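Peptide chain release factor subunit 1 (Methanosarcina mazei, PDB 3IR9) probably directs termination of translation at all three stop codons, paired with a GTP-binding subunit, this chain being the C-terminal domain of the release factor. Local coordinates at residues T78-C81 with Y86-K89; D130-K135 with I159-T164. All blocks are in the same frame, centred on the assembly; numbering follows the deposited sequence.

Contact 1 of 2, residues T78-C81 with Y86-K89; sequences TTKC and YENK. With ZN (zinc ion), chain C.
T79 and N88 pair across a beta hairpin in which the strands run antiparallel, 171° between their directions. T79 N donates to N88 O at 2.9 Å, and N88 N returns a bond to T79 O at 3.1 Å, closing the ring of a hydrogen-bonded antiparallel pair. Towards the turn, C81 N donates to Y86 O at 2.9 Å.

On the face shared by T79 and N88, the asparagine reaches back over its partner. CG stands between its own backbone N and carbonyl carbon (chi1 76°), which brings the amide over the threonine hydroxyl. From CB the chain rises to CG, which meets T79 OG1; OD1 faces OG1 and, more loosely, CG2; ND2 lies 2.8 Å from T79 OG1, but the angle is too poor for a hydrogen bond. ND2 also makes a weak bond to Y86 OH. Were N88 replaced by an alanine, T79 OG1 would be likely to lose its close polar neighbour and Y86 OH its weak tie.

T78, K80, E87 and K89 occupy the reverse face. The CG of K80 packs alongside the CB of E87, and K89, bent near its end, brings NZ alongside T78 and into a weak salt bridge with OE1 of E87.

C81, its SG anti to the backbone N (chi1 -176°), binds zinc at 2.4 Å; C84, C106 and C109 are the other cysteines of the site. Its CB rests 3.8 Å from the CB of Y86. The chemistry implies a hairpin held mainly through its backbone, with the metal tying its turn end to the later cysteine-bearing loop.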
# COMPACT_ATOMS: atom_id res chain seq x y z
N THR A 78 -12.15 27.35 -1.30
CA THR A 78 -13.12 28.43 -1.31
C THR A 78 -12.57 29.61 -0.51
O THR A 78 -11.93 29.43 0.53
CB THR A 78 -14.48 28.00 -0.72
OG1 THR A 78 -15.04 26.94 -1.51
CG2 THR A 78 -15.44 29.18 -0.70
N THR A 79 -12.80 30.81 -1.02
CA THR A 79 -12.43 32.02 -0.30
C THR A 79 -13.61 33.00 -0.32
O THR A 79 -14.41 33.00 -1.26
CB THR A 79 -11.15 32.66 -0.91
OG1 THR A 79 -11.46 33.32 -2.14
CG2 THR A 79 -10.09 31.59 -1.18
N LYS A 80 -13.73 33.81 0.72
CA LYS A 80 -14.82 34.77 0.80
C LYS A 80 -14.39 36.09 1.47
O LYS A 80 -13.60 36.09 2.41
CB LYS A 80 -16.02 34.17 1.54
CG LYS A 80 -16.50 32.84 0.97
CD LYS A 80 -17.66 32.31 1.78
CE LYS A 80 -17.91 30.85 1.49
NZ LYS A 80 -18.84 30.25 2.48
N CYS A 81 -14.92 37.20 0.97
CA CYS A 81 -14.56 38.50 1.51
C CYS A 81 -15.21 38.73 2.86
O CYS A 81 -16.37 38.38 3.09
CB CYS A 81 -14.93 39.62 0.54
SG CYS A 81 -14.40 41.24 1.11
N TYR A 86 -18.16 39.33 -2.03
CA TYR A 86 -17.21 38.70 -2.94
C TYR A 86 -16.85 37.28 -2.50
O TYR A 86 -16.69 37.01 -1.31
CB TYR A 86 -15.94 39.55 -3.10
CG TYR A 86 -14.94 38.91 -4.05
CD1 TYR A 86 -15.13 38.96 -5.42
CD2 TYR A 86 -13.83 38.23 -3.56
CE1 TYR A 86 -14.24 38.35 -6.29
CE2 TYR A 86 -12.92 37.63 -4.43
CZ TYR A 86 -13.13 37.70 -5.80
OH TYR A 86 -12.23 37.11 -6.67
N GLU A 87 -16.72 36.37 -3.47
CA GLU A 87 -16.21 35.03 -3.23
C GLU A 87 -15.58 34.44 -4.49
O GLU A 87 -15.86 34.88 -5.60
CB GLU A 87 -17.30 34.09 -2.70
CG GLU A 87 -17.92 33.20 -3.78
CD GLU A 87 -18.99 32.26 -3.25
OE1 GLU A 87 -19.28 31.25 -3.93
OE2 GLU A 87 -19.56 32.54 -2.17
N ASN A 88 -14.73 33.44 -4.31
CA ASN A 88 -14.21 32.67 -5.43
C ASN A 88 -13.81 31.27 -4.99
O ASN A 88 -13.55 31.04 -3.81
CB ASN A 88 -13.02 33.39 -6.09
CG ASN A 88 -11.74 33.28 -5.29
OD1 ASN A 88 -11.13 32.22 -5.20
ND2 ASN A 88 -11.31 34.40 -4.71
N LYS A 89 -13.78 30.34 -5.93
CA LYS A 89 -13.29 28.99 -5.68
C LYS A 89 -12.28 28.69 -6.75
O LYS A 89 -12.22 29.37 -7.77
CB LYS A 89 -14.42 27.95 -5.73
CG LYS A 89 -15.55 28.17 -4.75
CD LYS A 89 -16.67 27.18 -5.00
CE LYS A 89 -18.01 27.79 -4.68
NZ LYS A 89 -18.08 28.26 -3.28
ZN ZN C . -14.96 42.95 -0.47

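Contact 2 of 2, residues D130-K135 with I159-T164; sequences DKSNAK and ILRYNT
A side chain gripping a backbone carbonyl joins S132 to R161, linking the turn after helix 121-131 to the residue that follows strand 156-160. R161 presents the end of its guanidinium, and both terminal nitrogens converge on S132 O: NH2 at 2.8 Å and NH1 at 3.0 Å. The oxygen lies almost in the guanidinium plane, and both donors lie in the plane of the carbonyl, although the bonds bend at hydrogen to 152° and 139° because one acceptor serves two N-H groups. The doubly held carbonyl is probably polarised by the arginine charge. An extended chain from CG to NE carries the charged group across to the turn. There NH2 also touches the CB of N133 at 3.7 Å.

S132 is where the chain leaves the helix, and N133 N still bonds back to D130 O. NH1 of R161 has a further, weak hydrogen bond to N61 O, weakly tying in the loop before strand 63-69.

Strand 63-69 lies between 156-160 and 135-139 in the mixed sheet, so the arginine spans the end of this middle strand. It thereby joins the turn between helix 121-131 and strand 135-139 to the end of strand 156-160, within the alpha/beta fold of eRF1 domain 3.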
# COMPACT_ATOMS: atom_id res chain seq x y z
N ASP A 130 -23.19 11.75 -4.75
CA ASP A 130 -24.15 11.19 -3.80
C ASP A 130 -25.46 11.97 -3.85
O ASP A 130 -26.55 11.39 -3.89
CB ASP A 130 -23.57 11.22 -2.39
CG ASP A 130 -24.00 10.04 -1.55
OD1 ASP A 130 -23.53 8.91 -1.82
OD2 ASP A 130 -24.81 10.24 -0.62
N LYS A 131 -25.35 13.29 -3.86
CA LYS A 131 -26.50 14.18 -3.97
C LYS A 131 -27.45 13.77 -5.10
O LYS A 131 -28.64 13.55 -4.85
CB LYS A 131 -26.01 15.63 -4.13
CG LYS A 131 -26.68 16.46 -5.23
CD LYS A 131 -25.81 17.66 -5.58
CE LYS A 131 -26.06 18.16 -7.01
NZ LYS A 131 -27.26 19.03 -7.11
N SER A 132 -26.93 13.63 -6.32
CA SER A 132 -27.77 13.36 -7.49
C SER A 132 -27.94 11.87 -7.78
O SER A 132 -28.38 11.50 -8.87
CB SER A 132 -27.24 14.10 -8.73
OG SER A 132 -26.03 13.54 -9.23
N ASN A 133 -27.60 11.02 -6.81
CA ASN A 133 -27.69 9.57 -6.99
C ASN A 133 -26.74 9.02 -8.04
O ASN A 133 -26.87 7.86 -8.45
CB ASN A 133 -29.12 9.15 -7.31
CG ASN A 133 -29.78 8.42 -6.17
OD1 ASN A 133 -30.55 7.49 -6.38
ND2 ASN A 133 -29.46 8.83 -4.95
N ALA A 134 -25.81 9.84 -8.48
CA ALA A 134 -24.77 9.39 -9.39
C ALA A 134 -24.03 8.22 -8.74
O ALA A 134 -23.87 8.17 -7.52
CB ALA A 134 -23.80 10.52 -9.72
N LYS A 135 -23.61 7.26 -9.57
CA LYS A 135 -22.77 6.15 -9.11
C LYS A 135 -21.30 6.57 -9.06
O LYS A 135 -20.77 7.16 -10.01
CB LYS A 135 -22.98 4.92 -10.00
CG LYS A 135 -24.33 4.22 -9.82
CD LYS A 135 -24.48 2.99 -10.73
CE LYS A 135 -25.36 3.28 -11.94
NZ LYS A 135 -26.81 3.36 -11.57
N ILE A 159 -19.94 9.33 -17.40
CA ILE A 159 -20.98 9.01 -18.35
C ILE A 159 -22.24 9.72 -17.88
O ILE A 159 -22.58 9.68 -16.69
CB ILE A 159 -21.23 7.50 -18.41
CG1 ILE A 159 -19.95 6.77 -18.83
CG2 ILE A 159 -22.37 7.19 -19.36
CD1 ILE A 159 -19.98 5.28 -18.55
N LEU A 160 -22.92 10.39 -18.79
CA LEU A 160 -24.07 11.20 -18.43
C LEU A 160 -25.38 10.45 -18.65
O LEU A 160 -25.43 9.47 -19.40
CB LEU A 160 -24.07 12.51 -19.22
CG LEU A 160 -22.70 13.19 -19.35
CD1 LEU A 160 -22.81 14.52 -20.09
CD2 LEU A 160 -22.08 13.38 -17.97
N ARG A 161 -26.44 10.91 -17.99
CA ARG A 161 -27.77 10.34 -18.16
C ARG A 161 -28.37 10.83 -19.47
O ARG A 161 -29.09 10.09 -20.15
CB ARG A 161 -28.66 10.72 -16.98
CG ARG A 161 -28.34 9.99 -15.69
CD ARG A 161 -28.92 10.71 -14.48
NE ARG A 161 -28.75 9.93 -13.25
CZ ARG A 161 -28.71 10.45 -12.03
NH1 ARG A 161 -28.82 11.76 -11.86
NH2 ARG A 161 -28.55 9.66 -10.98
N TYR A 162 -28.06 12.08 -19.81
CA TYR A 162 -28.51 12.69 -21.07
C TYR A 162 -27.45 13.64 -21.67
O TYR A 162 -26.43 13.92 -21.04
CB TYR A 162 -29.88 13.39 -20.89
CG TYR A 162 -30.00 14.34 -19.70
CD1 TYR A 162 -30.06 15.72 -19.89
CD2 TYR A 162 -30.08 13.86 -18.40
CE1 TYR A 162 -30.18 16.60 -18.81
CE2 TYR A 162 -30.20 14.73 -17.31
CZ TYR A 162 -30.25 16.09 -17.53
OH TYR A 162 -30.37 16.96 -16.45
N ASN A 163 -27.70 14.10 -22.89
CA ASN A 163 -26.79 15.04 -23.54
C ASN A 163 -27.09 16.49 -23.17
O ASN A 163 -28.03 17.09 -23.68
CB ASN A 163 -26.82 14.87 -25.07
CG ASN A 163 -25.78 15.72 -25.79
OD1 ASN A 163 -24.92 16.34 -25.16
ND2 ASN A 163 -25.85 15.75 -27.12
N THR A 164 -26.30 17.04 -22.26
CA THR A 164 -26.45 18.44 -21.88
C THR A 164 -25.82 19.32 -22.95
O THR A 164 -26.06 20.52 -23.01
CB THR A 164 -25.76 18.74 -20.54
OG1 THR A 164 -24.38 18.34 -20.61
CG2 THR A 164 -26.43 17.99 -19.41

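Contact 1 lies at the surface, its centre about 22 Å from that of the chain, whereas contact 2 is partly buried and nearer the middle, its centre about 14 Å from the same point; no atoms of the two come closer than about 13 Å. They share no helix or strand: one belongs to the small antiparallel sheet that carries the zinc site, the other to the ends of elements in the larger mixed sheet. Repeated main-chain bonding between neighbouring strands dominates contact 1, with a metal at its turn. At 130-135 with 159-164, by contrast, a long charged side chain bridges separate elements at the end of the mixed sheet, and the area buried is about a third as large.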